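Local structure of odorant-binding protein 2a (Homo sapiens, 4RUN) at residues 24-27 and 28-31. The protein binds and carries small hydrophobic volatile molecules, with a preference for aldehydes and large fatty acids. The protein carries 2 engineered substitutions. Residues are numbered along the deposited sequence; the frame is centred on the assembly and turned at random.
Sequences DFPE and DRRP
Phe25 meets Arg29 and Arg30 with the far end of its ring. The side chain leaves the backbone with CG anti to its N (chi1 -163°), which carries the ring across to the residues that close the turn. Contact begins at CD2, 4.1 Å from Arg30 CG. CE2 is the main meeting point, 3.6 Å from Arg30 N, with Arg30 CG and Arg29 CB as close neighbours. CZ ends the ring 3.7 Å from Arg29 O. Arg30 N and CA lie at the ring edge, whereas Arg29 CD sits over one face, the Arg29 chain crossing the ring at about a right angle. The short 3-10 turn through Glu27, Asp28 and Arg29 lies in the loop linking strands 12-21 and 33-41 of the lipocalin beta-barrel, and Arg108 of strand 106-115 also touches Phe25. Truncating the ring to an alanine here would probably open a gap beside Arg30 N and the Arg29 side chain, and leave the aliphatic parts of Arg29 and Arg30 freer to turn. Arg30 N donates to Glu27 O, 3.0 Å away, with an N-H...O angle of 174°. With CG anti to the carbonyl carbon (chi1 -59°), the Arg30 chain runs back past Glu27 O, CG lying 3.4 Å from it, and Glu27 CG lies over one guanidinium face. The carboxylate and guanidinium are not in contact, Glu27 OE2 and Arg30 NH1 being 5.4 Å apart.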
loop_
_atom_site.group_PDB
_atom_site.type_symbol
_atom_site.label_atom_id
_atom_site.label_comp_id
_atom_site.label_asym_id
_atom_site.label_seq_id
_atom_site.Cartn_x
_atom_site.Cartn_y
_atom_site.Cartn_z
ATOM N N ASP A 24 -1.102 16.322 4.144
ATOM C CA ASP A 24 -2.467 16.565 4.633
ATOM C C ASP A 24 -2.994 15.405 5.465
ATOM O O ASP A 24 -3.908 15.586 6.266
ATOM C CB ASP A 24 -3.430 16.805 3.473
ATOM C CG ASP A 24 -3.014 17.967 2.596
ATOM O OD1 ASP A 24 -2.695 19.052 3.139
ATOM O OD2 ASP A 24 -3.035 17.794 1.361
ATOM N N PHE A 25 -2.424 14.216 5.255
ATOM C CA PHE A 25 -2.800 13.001 5.980
ATOM C C PHE A 25 -2.717 13.191 7.490
ATOM O O PHE A 25 -1.630 13.419 8.019
ATOM C CB PHE A 25 -1.848 11.875 5.597
ATOM C CG PHE A 25 -2.359 10.517 5.943
ATOM C CD1 PHE A 25 -3.175 9.807 5.064
ATOM C CD2 PHE A 25 -2.029 9.949 7.161
ATOM C CE1 PHE A 25 -3.644 8.551 5.402
ATOM C CE2 PHE A 25 -2.500 8.704 7.507
ATOM C CZ PHE A 25 -3.311 8.003 6.627
ATOM N N PRO A 26 -3.857 13.078 8.190
ATOM C CA PRO A 26 -3.844 13.253 9.644
ATOM C C PRO A 26 -3.049 12.177 10.365
ATOM O O PRO A 26 -3.152 10.996 10.028
ATOM C CB PRO A 26 -5.320 13.167 10.026
ATOM C CG PRO A 26 -6.083 13.366 8.762
ATOM C CD PRO A 26 -5.216 12.843 7.668
ATOM N N GLU A 27 -2.256 12.577 11.349
ATOM C CA GLU A 27 -1.418 11.640 12.078
ATOM C C GLU A 27 -2.257 10.586 12.803
ATOM O O GLU A 27 -1.945 9.398 12.771
ATOM C CB GLU A 27 -0.528 12.392 13.061
ATOM C CG GLU A 27 0.734 11.637 13.455
ATOM C CD GLU A 27 1.506 12.334 14.559
ATOM O OE1 GLU A 27 1.188 13.499 14.881
ATOM O OE2 GLU A 27 2.431 11.713 15.115
ATOM N N ASP A 28 -3.329 11.036 13.455
ATOM C CA ASP A 28 -4.324 10.142 14.061
ATOM C C ASP A 28 -4.730 9.000 13.115
ATOM O O ASP A 28 -5.119 7.925 13.553
ATOM C CB ASP A 28 -5.544 10.937 14.593
ATOM C CG ASP A 28 -6.682 11.099 13.564
ATOM O OD1 ASP A 28 -6.571 10.598 12.432
ATOM O OD2 ASP A 28 -7.719 11.728 13.901
ATOM N N ARG A 29 -4.593 9.220 11.816
ATOM C CA ARG A 29 -5.110 8.294 10.814
ATOM C C ARG A 29 -4.134 7.181 10.404
ATOM O O ARG A 29 -4.518 6.261 9.690
ATOM C CB ARG A 29 -5.509 9.069 9.561
ATOM C CG ARG A 29 -6.733 8.503 8.895
ATOM C CD ARG A 29 -7.230 9.342 7.737
ATOM N NE ARG A 29 -7.997 8.454 6.868
ATOM C CZ ARG A 29 -9.267 8.121 7.061
ATOM N NH1 ARG A 29 -9.962 8.637 8.069
ATOM N NH2 ARG A 29 -9.850 7.279 6.216
ATOM N N ARG A 30 -2.877 7.264 10.832
ATOM C CA ARG A 30 -1.866 6.292 10.417
ATOM C C ARG A 30 -2.022 4.896 11.025
ATOM O O ARG A 30 -2.175 4.774 12.232
ATOM C CB ARG A 30 -0.492 6.763 10.830
ATOM C CG ARG A 30 -0.108 8.103 10.258
ATOM C CD ARG A 30 1.293 8.466 10.649
ATOM N NE ARG A 30 1.686 9.715 10.020
ATOM C CZ ARG A 30 2.941 10.135 9.929
ATOM N NH1 ARG A 30 3.937 9.408 10.441
ATOM N NH2 ARG A 30 3.192 11.278 9.320
ATOM N N PRO A 31 -1.943 3.845 10.197
ATOM C CA PRO A 31 -1.867 2.481 10.672
ATOM C C PRO A 31 -0.721 2.246 11.666
ATOM O O PRO A 31 0.415 2.577 11.364
ATOM C CB PRO A 31 -1.609 1.691 9.392
ATOM C CG PRO A 31 -2.197 2.517 8.304
ATOM C CD PRO A 31 -1.981 3.916 8.729
#